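PDB 3CZX: putative N-acetylmuramoyl-L-alanine amidase from Neisseria meningitidis MC58, which probably hydrolyses, with the help of a bound zinc ion, the amide link between N-acetylmuramoyl residues and L-amino acids in cell-wall glycopeptides. Local coordinates for residues H12-P17 with S23-D28; A74-T79 with L134-A139; E145-S150 with A156-T161. One frame throughout, in Å; residues are numbered along the deposited sequence.

Contact 1: residues H12-P17 with S23-D28; sequences HSNTDP and SDREAD. With ZN (zinc ion), chain E.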
loop_
_atom_site.group_PDB
_atom_site.type_symbol
_atom_site.label_atom_id
_atom_site.label_comp_id
_atom_site.label_asym_id
_atom_site.label_seq_id
_atom_site.Cartn_x
_atom_site.Cartn_y
_atom_site.Cartn_z
ATOM N N HIS A 12 7.882 12.279 7.981
ATOM C CA HIS A 12 6.660 13.016 8.311
ATOM C C HIS A 12 5.611 12.189 9.058
ATOM O O HIS A 12 5.789 10.993 9.300
ATOM C CB HIS A 12 6.082 13.652 7.047
ATOM C CG HIS A 12 7.075 14.471 6.281
ATOM N ND1 HIS A 12 7.482 15.725 6.692
ATOM C CD2 HIS A 12 7.761 14.209 5.144
ATOM C CE1 HIS A 12 8.360 16.205 5.829
ATOM N NE2 HIS A 12 8.537 15.309 4.874
ATOM N N SER A 13 4.511 12.844 9.429
ATOM C CA SER A 13 3.530 12.241 10.348
ATOM C C SER A 13 2.099 12.641 10.013
ATOM O O SER A 13 1.875 13.427 9.094
ATOM C CB SER A 13 3.873 12.673 11.783
ATOM O OG SER A 13 3.679 14.064 11.927
ATOM N N ASN A 14 1.129 12.102 10.760
ATOM C CA ASN A 14 -0.309 12.341 10.470
ATOM C C ASN A 14 -0.723 13.778 10.742
ATOM O O ASN A 14 -1.661 14.305 10.081
ATOM C CB ASN A 14 -1.213 11.392 11.273
ATOM C CG ASN A 14 -2.639 11.364 10.758
ATOM O OD1 ASN A 14 -2.874 11.310 9.546
ATOM N ND2 ASN A 14 -3.613 11.409 11.680
ATOM N N THR A 15 -0.032 14.402 11.706
ATOM C CA THR A 15 -0.279 15.786 12.089
ATOM C C THR A 15 0.520 16.771 11.241
ATOM O O THR A 15 0.024 17.863 10.963
ATOM C CB THR A 15 0.057 16.057 13.608
ATOM O OG1 THR A 15 -0.283 17.410 13.947
ATOM C CG2 THR A 15 1.528 15.853 13.917
ATOM N N ASP A 16 1.757 16.400 10.878
ATOM C CA ASP A 16 2.636 17.221 10.026
ATOM C C ASP A 16 3.072 16.420 8.792
ATOM O O ASP A 16 4.183 15.846 8.757
ATOM C CB ASP A 16 3.865 17.673 10.806
ATOM C CG ASP A 16 4.712 18.676 10.034
ATOM O OD1 ASP A 16 4.321 18.990 8.879
ATOM O OD2 ASP A 16 5.759 19.151 10.572
ATOM N N PRO A 17 2.204 16.375 7.772
ATOM C CA PRO A 17 2.308 15.372 6.708
ATOM C C PRO A 17 3.258 15.655 5.542
ATOM O O PRO A 17 3.240 14.904 4.555
ATOM C CB PRO A 17 0.867 15.300 6.201
ATOM C CG PRO A 17 0.426 16.720 6.271
ATOM C CD PRO A 17 1.005 17.221 7.588
ATOM N N SER A 23 -5.346 15.348 -2.418
ATOM C CA SER A 23 -5.462 14.479 -1.248
ATOM C C SER A 23 -4.299 13.492 -1.138
ATOM O O SER A 23 -4.324 12.631 -0.262
ATOM C CB SER A 23 -6.808 13.748 -1.203
ATOM O OG SER A 23 -6.994 12.967 -2.355
ATOM N N ASP A 24 -3.302 13.632 -2.012
ATOM C CA ASP A 24 -2.057 12.890 -1.850
ATOM C C ASP A 24 -1.121 13.616 -0.892
ATOM O O ASP A 24 -0.775 14.784 -1.103
ATOM C CB ASP A 24 -1.393 12.701 -3.207
ATOM C CG ASP A 24 -2.234 11.821 -4.127
ATOM O OD1 ASP A 24 -2.724 10.783 -3.675
ATOM O OD2 ASP A 24 -2.394 12.177 -5.295
ATOM N N ARG A 25 -0.689 12.906 0.145
ATOM C CA ARG A 25 0.181 13.472 1.171
ATOM C C ARG A 25 1.504 12.726 1.232
ATOM O O ARG A 25 1.517 11.493 1.279
ATOM C CB ARG A 25 -0.450 13.362 2.540
ATOM C CG ARG A 25 -1.872 13.985 2.665
ATOM C CD ARG A 25 -2.247 14.130 4.136
ATOM N NE ARG A 25 -2.185 12.860 4.851
ATOM C CZ ARG A 25 -2.266 12.726 6.174
ATOM N NH1 ARG A 25 -2.413 13.782 6.993
ATOM N NH2 ARG A 25 -2.158 11.524 6.698
ATOM N N GLU A 26 2.587 13.484 1.323
ATOM C CA GLU A 26 3.931 12.892 1.477
ATOM C C GLU A 26 3.976 11.837 2.564
ATOM O O GLU A 26 4.558 10.766 2.386
ATOM C CB GLU A 26 4.979 13.978 1.738
ATOM C CG GLU A 26 6.419 13.429 1.903
ATOM C CD GLU A 26 7.475 14.488 1.973
ATOM O OE1 GLU A 26 7.120 15.686 1.921
ATOM O OE2 GLU A 26 8.679 14.112 2.051
ATOM N N ALA A 27 3.372 12.113 3.702
ATOM C CA ALA A 27 3.419 11.195 4.843
ATOM C C ALA A 27 2.849 9.830 4.458
ATOM O O ALA A 27 3.331 8.779 4.929
ATOM C CB ALA A 27 2.657 11.758 6.008
ATOM N N ASP A 28 1.816 9.851 3.623
ATOM C CA ASP A 28 1.086 8.634 3.267
ATOM C C ASP A 28 1.896 7.891 2.237
ATOM O O ASP A 28 1.950 6.653 2.272
ATOM C CB ASP A 28 -0.302 9.002 2.711
ATOM C CG ASP A 28 -1.177 9.718 3.748
ATOM O OD1 ASP A 28 -0.926 9.581 4.969
ATOM O OD2 ASP A 28 -2.126 10.412 3.316
HETATM ZN ZN ZN E . 10.029 15.247 3.270
HETATM O O HOH W 1 11.275 16.942 4.189
HETATM O O HOH W 2 11.261 15.803 1.524
#
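His12 and Glu26 meet on a zinc ion, bound by His12 NE2 at 2.2 Å and by Glu26 OE2 at 2.1 Å. Ring and carboxylate planes stand 62° apart, and OE2 lies at the ring edge, 3.1 Å from NE2, held close by the shared metal. Two waters and His78 complete the zinc shell. The Glu26 chain reaches the metal almost fully extended, CG anti to the backbone N (chi1 -180°); the backbone N of Ala19 steadies OE1, and that of Thr79 bonds to OE2. Behind the metal, Ala27 N donates to Pro17 O (2.9 Å), and the Ala27 methyl packs on Pro17 CB. Farther out, Arg25 grips Asn14 end-on: NH2 gives a fairly straight bond to OD1 (2.9 Å), while NH1 reaches Asn14 O at 3.2 Å. Pro17 CB lies over one face of the guanidinium. Asp28 holds the same group side-on, taking NE and NH2 in a salt bridge, which fixes its rotation; Lys56 is a second partner of Asp28. The contact thus ties the loop after strand 6-10 to the start of helix 26-45, with Arg25 at its N-cap position and packed on Thr160 of the second subunit.

Contact 2: residues A74-T79 with L134-A139; sequences AIEFHT and LAYAQA. With ZN (zinc ion), chain E.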
loop_
_atom_site.group_PDB
_atom_site.type_symbol
_atom_site.label_atom_id
_atom_site.label_comp_id
_atom_site.label_asym_id
_atom_site.label_seq_id
_atom_site.Cartn_x
_atom_site.Cartn_y
_atom_site.Cartn_z
ATOM N N ALA A 74 20.537 2.400 5.947
ATOM C CA ALA A 74 19.382 3.047 6.559
ATOM C C ALA A 74 18.801 4.040 5.572
ATOM O O ALA A 74 19.510 4.924 5.101
ATOM C CB ALA A 74 19.752 3.776 7.847
ATOM N N ILE A 75 17.508 3.894 5.265
ATOM C CA ILE A 75 16.822 4.707 4.270
ATOM C C ILE A 75 15.533 5.289 4.837
ATOM O O ILE A 75 14.693 4.529 5.393
ATOM C CB ILE A 75 16.440 3.828 3.033
ATOM C CG1 ILE A 75 17.687 3.176 2.431
ATOM C CG2 ILE A 75 15.734 4.681 1.990
ATOM C CD1 ILE A 75 17.426 1.887 1.647
ATOM N N GLU A 76 15.377 6.602 4.752
ATOM C CA GLU A 76 14.115 7.256 5.067
ATOM C C GLU A 76 13.454 7.787 3.805
ATOM O O GLU A 76 14.031 8.595 3.058
ATOM C CB GLU A 76 14.295 8.400 6.078
ATOM C CG GLU A 76 12.959 8.929 6.505
ATOM C CD GLU A 76 13.020 9.760 7.712
ATOM O OE1 GLU A 76 13.145 10.995 7.542
ATOM O OE2 GLU A 76 12.929 9.177 8.815
ATOM N N PHE A 77 12.233 7.340 3.553
ATOM C CA PHE A 77 11.532 7.670 2.339
ATOM C C PHE A 77 10.809 9.016 2.482
ATOM O O PHE A 77 10.125 9.271 3.475
ATOM C CB PHE A 77 10.533 6.560 1.946
ATOM C CG PHE A 77 11.185 5.238 1.640
ATOM C CD1 PHE A 77 11.669 4.941 0.380
ATOM C CD2 PHE A 77 11.300 4.293 2.623
ATOM C CE1 PHE A 77 12.255 3.693 0.130
ATOM C CE2 PHE A 77 11.914 3.037 2.392
ATOM C CZ PHE A 77 12.389 2.767 1.152
ATOM N N HIS A 78 11.023 9.841 1.485
ATOM C CA HIS A 78 10.414 11.166 1.347
ATOM C C HIS A 78 9.982 11.366 -0.092
ATOM O O HIS A 78 10.305 10.548 -0.955
ATOM C CB HIS A 78 11.444 12.245 1.644
ATOM C CG HIS A 78 11.732 12.430 3.094
ATOM N ND1 HIS A 78 11.217 13.487 3.820
ATOM C CD2 HIS A 78 12.442 11.680 3.969
ATOM C CE1 HIS A 78 11.572 13.358 5.087
ATOM N NE2 HIS A 78 12.328 12.281 5.201
ATOM N N THR A 79 9.210 12.437 -0.341
ATOM C CA THR A 79 8.997 12.932 -1.692
ATOM C C THR A 79 9.603 14.329 -1.812
ATOM O O THR A 79 9.553 15.124 -0.832
ATOM C CB THR A 79 7.502 13.015 -2.100
ATOM O OG1 THR A 79 6.816 13.903 -1.221
ATOM C CG2 THR A 79 6.842 11.698 -1.978
ATOM N N LEU A 134 17.879 16.612 7.030
ATOM C CA LEU A 134 19.314 16.655 6.716
ATOM C C LEU A 134 20.128 15.996 7.820
ATOM O O LEU A 134 21.117 15.303 7.538
ATOM C CB LEU A 134 19.769 18.101 6.520
ATOM C CG LEU A 134 21.197 18.353 6.025
ATOM C CD1 LEU A 134 21.455 17.689 4.681
ATOM C CD2 LEU A 134 21.407 19.867 5.923
ATOM N N ALA A 135 19.704 16.170 9.082
ATOM C CA ALA A 135 20.387 15.504 10.222
ATOM C C ALA A 135 20.476 13.975 10.099
ATOM O O ALA A 135 21.467 13.359 10.527
ATOM C CB ALA A 135 19.719 15.879 11.546
ATOM N N TYR A 136 19.439 13.375 9.504
ATOM C CA TYR A 136 19.385 11.921 9.225
ATOM C C TYR A 136 20.456 11.547 8.205
ATOM O O TYR A 136 21.173 10.566 8.386
ATOM C CB TYR A 136 17.991 11.573 8.686
ATOM C CG TYR A 136 17.612 10.107 8.536
ATOM C CD1 TYR A 136 16.751 9.491 9.452
ATOM C CD2 TYR A 136 18.017 9.366 7.428
ATOM C CE1 TYR A 136 16.358 8.156 9.305
ATOM C CE2 TYR A 136 17.666 8.048 7.292
ATOM C CZ TYR A 136 16.814 7.441 8.217
ATOM O OH TYR A 136 16.389 6.140 8.065
ATOM N N ALA A 137 20.556 12.354 7.155
ATOM C CA ALA A 137 21.594 12.186 6.127
ATOM C C ALA A 137 22.986 12.408 6.720
ATOM O O ALA A 137 23.892 11.599 6.515
ATOM C CB ALA A 137 21.342 13.142 4.931
ATOM N N GLN A 138 23.150 13.494 7.480
ATOM C CA GLN A 138 24.444 13.765 8.152
ATOM C C GLN A 138 24.899 12.640 9.068
ATOM O O GLN A 138 26.117 12.344 9.175
ATOM C CB GLN A 138 24.392 15.099 8.900
ATOM C CG GLN A 138 24.243 16.271 7.955
ATOM C CD GLN A 138 23.975 17.588 8.658
ATOM O OE1 GLN A 138 23.395 17.625 9.758
ATOM N NE2 GLN A 138 24.370 18.686 8.012
ATOM N N ALA A 139 23.936 11.976 9.718
ATOM C CA ALA A 139 24.241 10.874 10.628
ATOM C C ALA A 139 24.592 9.576 9.917
ATOM O O ALA A 139 24.888 8.586 10.579
ATOM C CB ALA A 139 23.083 10.653 11.575
HETATM ZN ZN ZN E . 10.029 15.247 3.270
HETATM O O HOH W 2 11.261 15.803 1.524
HETATM O O HOH W 1 11.275 16.942 4.189
#
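Glu76 meets the ring of Tyr136 at two places, through CB and again through its carboxylate. Its CB sits over one ring face, 3.7 Å from the centroid of the Tyr136 ring in a CH-pi contact, and is shifted toward the phenol end, where CB comes within 3.4 Å of Tyr136 CZ. With CG anti to the backbone N (chi1 -173°) and the chain extended beyond it, the carboxylate is carried out past the CE1-CD1 side of the ring, where CD stands 4.0 Å from Tyr136 CE1 and OE2 3.6 Å from that same CE1, the carboxylate and ring planes being 33° apart. OE2 also bonds to Thr9 OG1. The other oxygen, OE1, accepts a nearly straight hydrogen bond from His78 NE2 (2.8 Å, 163°), meeting it on the anti side, and forms a salt bridge with Arg133. The buried carboxylate therefore has partners on both oxygens. Its bond to NE2 helps fix the rotation of the imidazole, whose ND1 binds the zinc ion at 2.2 Å, and would probably polarise that ring. Tyr136 OH passes over the strand backbone, 3.4 Å from Ile75 C, and is hydrogen-bonded to Thr9 OG1; Ala74 CB borders the same hydroxyl. The short helix 134-138 runs roughly antiparallel to strand 73-77, from which it is separated by the tyrosine. A metal-binding histidine held from behind by a carboxylate is a familiar second-shell feature of zinc sites, here following strand 73-77, which lies inside the sheet with parallel neighbours, in an Amidase_3-type alpha/beta fold.

Contact 3: residues E145-S150 with A156-T161; sequences EPFFIS and ALFKTT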
loop_
_atom_site.group_PDB
_atom_site.type_symbol
_atom_site.label_atom_id
_atom_site.label_comp_id
_atom_site.label_asym_id
_atom_site.label_seq_id
_atom_site.Cartn_x
_atom_site.Cartn_y
_atom_site.Cartn_z
ATOM N N GLU A 145 14.455 10.443 -2.064
ATOM C CA GLU A 145 13.363 11.172 -2.696
ATOM C C GLU A 145 13.217 10.710 -4.129
ATOM O O GLU A 145 13.712 11.321 -5.066
ATOM C CB GLU A 145 13.630 12.670 -2.627
ATOM C CG GLU A 145 13.772 13.167 -1.213
ATOM C CD GLU A 145 13.891 14.658 -1.154
ATOM O OE1 GLU A 145 12.871 15.354 -1.244
ATOM O OE2 GLU A 145 15.016 15.129 -1.029
ATOM N N PRO A 146 12.502 9.614 -4.318
ATOM C CA PRO A 146 12.386 9.083 -5.681
ATOM C C PRO A 146 11.658 9.975 -6.693
ATOM O O PRO A 146 11.919 9.826 -7.882
ATOM C CB PRO A 146 11.630 7.772 -5.492
ATOM C CG PRO A 146 11.533 7.520 -4.104
ATOM C CD PRO A 146 11.881 8.749 -3.313
ATOM N N PHE A 147 10.770 10.857 -6.249
ATOM C CA PHE A 147 10.043 11.716 -7.190
ATOM C C PHE A 147 9.503 12.958 -6.482
ATOM O O PHE A 147 9.486 13.006 -5.270
ATOM C CB PHE A 147 8.893 10.952 -7.896
ATOM C CG PHE A 147 7.772 10.567 -6.974
ATOM C CD1 PHE A 147 6.646 11.340 -6.843
ATOM C CD2 PHE A 147 7.877 9.441 -6.190
ATOM C CE1 PHE A 147 5.631 10.983 -5.952
ATOM C CE2 PHE A 147 6.865 9.058 -5.328
ATOM C CZ PHE A 147 5.758 9.856 -5.191
ATOM N N PHE A 148 9.069 13.906 -7.304
ATOM C CA PHE A 148 8.484 15.151 -6.842
ATOM C C PHE A 148 6.985 14.943 -6.767
ATOM O O PHE A 148 6.338 14.711 -7.789
ATOM C CB PHE A 148 8.781 16.269 -7.842
ATOM C CG PHE A 148 10.169 16.829 -7.754
ATOM C CD1 PHE A 148 10.387 18.102 -7.256
ATOM C CD2 PHE A 148 11.259 16.079 -8.177
ATOM C CE1 PHE A 148 11.672 18.601 -7.168
ATOM C CE2 PHE A 148 12.549 16.586 -8.082
ATOM C CZ PHE A 148 12.741 17.853 -7.585
ATOM N N ILE A 149 6.429 15.080 -5.563
ATOM C CA ILE A 149 5.005 14.974 -5.363
ATOM C C ILE A 149 4.275 16.076 -6.113
ATOM O O ILE A 149 3.094 15.917 -6.462
ATOM C CB ILE A 149 4.639 14.986 -3.872
ATOM C CG1 ILE A 149 3.244 14.428 -3.655
ATOM C CG2 ILE A 149 4.808 16.399 -3.246
ATOM C CD1 ILE A 149 2.852 14.344 -2.191
ATOM N N SER A 150 4.998 17.169 -6.334
ATOM C CA SER A 150 4.485 18.324 -7.088
ATOM C C SER A 150 4.411 18.099 -8.606
ATOM O O SER A 150 3.787 18.884 -9.329
ATOM C CB SER A 150 5.318 19.552 -6.726
ATOM O OG SER A 150 6.678 19.266 -6.846
ATOM N N ALA A 156 1.273 10.504 -10.808
ATOM C CA ALA A 156 0.328 9.523 -11.400
ATOM C C ALA A 156 1.030 8.208 -11.706
ATOM O O ALA A 156 0.442 7.147 -11.487
ATOM C CB ALA A 156 -0.315 10.078 -12.682
ATOM N N LEU A 157 2.234 8.276 -12.248
ATOM C CA LEU A 157 2.990 7.046 -12.569
ATOM C C LEU A 157 3.280 6.276 -11.317
ATOM O O LEU A 157 3.108 5.047 -11.299
ATOM C CB LEU A 157 4.291 7.388 -13.309
ATOM C CG LEU A 157 4.997 6.131 -13.841
ATOM C CD1 LEU A 157 4.167 5.491 -14.929
ATOM C CD2 LEU A 157 6.335 6.574 -14.393
ATOM N N PHE A 158 3.692 6.982 -10.265
ATOM C CA PHE A 158 3.987 6.352 -8.977
ATOM C C PHE A 158 2.733 5.651 -8.475
ATOM O O PHE A 158 2.797 4.522 -8.068
ATOM C CB PHE A 158 4.476 7.306 -7.912
ATOM C CG PHE A 158 4.715 6.642 -6.579
ATOM C CD1 PHE A 158 5.825 5.848 -6.361
ATOM C CD2 PHE A 158 3.784 6.739 -5.551
ATOM C CE1 PHE A 158 6.025 5.210 -5.127
ATOM C CE2 PHE A 158 4.009 6.088 -4.332
ATOM C CZ PHE A 158 5.139 5.317 -4.151
ATOM N N LYS A 159 1.611 6.368 -8.462
ATOM C CA LYS A 159 0.383 5.799 -7.905
ATOM C C LYS A 159 -0.069 4.536 -8.626
ATOM O O LYS A 159 -0.615 3.638 -7.983
ATOM C CB LYS A 159 -0.738 6.864 -7.891
ATOM C CG LYS A 159 -0.514 7.988 -6.923
ATOM C CD LYS A 159 -1.415 9.212 -7.123
ATOM C CE LYS A 159 -2.807 8.989 -6.757
ATOM N NZ LYS A 159 -3.605 10.278 -6.867
ATOM N N THR A 160 0.104 4.464 -9.940
ATOM C CA THR A 160 -0.290 3.290 -10.758
ATOM C C THR A 160 0.709 2.148 -10.753
ATOM O O THR A 160 0.341 1.065 -11.157
ATOM C CB THR A 160 -0.554 3.677 -12.217
ATOM O OG1 THR A 160 0.678 4.114 -12.821
ATOM C CG2 THR A 160 -1.641 4.759 -12.286
ATOM N N THR A 161 1.948 2.393 -10.292
ATOM C CA THR A 161 3.031 1.383 -10.331
ATOM C C THR A 161 3.773 1.280 -8.988
ATOM O O THR A 161 4.855 0.761 -8.926
ATOM C CB THR A 161 4.022 1.675 -11.462
ATOM O OG1 THR A 161 3.273 2.067 -12.619
ATOM C CG2 THR A 161 4.855 0.440 -11.824
#
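Two different first torsions swing the rings of Phe147 and Phe158 into each other. Phe147 CG lies between the backbone N and the carbonyl carbon (chi1 68°), a crowded position that sends the ring from the loop toward the helix. Phe158 CG is anti to its own backbone N (chi1 177°), which directs its ring from helix 152-177 back toward the loop. The two side chains cross at about a right angle, yet their rings form an offset stack, with centroids 4.7 Å apart and planes inclined at 27°. The displacement sets the CE2-CZ edge of Phe147 over the CG end of the Phe158 ring, toward its rim. Phe147 CE2 lies over a face of Phe158, 3.5 Å from both Phe158 CG and Phe158 CD1, while Phe147 CZ is 3.7 Å from Phe158 CG and reaches across to CD2. In return, Phe158 CB sits over a face of Phe147 in a CH-pi contact, 4.1 Å from the centroid of the Phe147 ring. No hydrogen bond crosses between the segments: the contact is wholly aromatic and aliphatic, and both residues are buried. Trp115 also meets the Phe147 ring, and Leu155 packs on it from the first turn of the helix. Phe147 is bonded through its backbone to Asn80, so the loop bearing the ring is tied to the chain just beyond His78. The pair thereby packs the loop leaving strand 142-145 against the beginning of helix 152-177, the element that follows it in the chain. On the neighbouring helix 26-45, Leu29 and Met33 touch Phe158, and Met33 also touches Pro146, so that the cluster joins helices 26-45 and 152-177 to the loop that follows strand 142-145, an interior strand of the sheet.

Contacts 1 and 2 share the zinc ion and its two waters, contact 1 supplying His12 and Glu26 and contact 2 His78. Contact 3 binds no metal; the Phe147 side chain is about 11 Å from the zinc at the nearest atoms. Contact 1 is only partly buried, combines metal ligation with polar bonds, and has the second subunit beside residues 23-28. Contacts 2 and 3 are buried: one surrounds a carboxylate with polar partners beside an aromatic face, whereas the other is purely apolar. Contact 3 also reaches the second subunit, through its helix, and Lys159 forms a salt bridge with Asp24 of contact 1. Ile149 packs on both Thr79 and Glu26, joining all three.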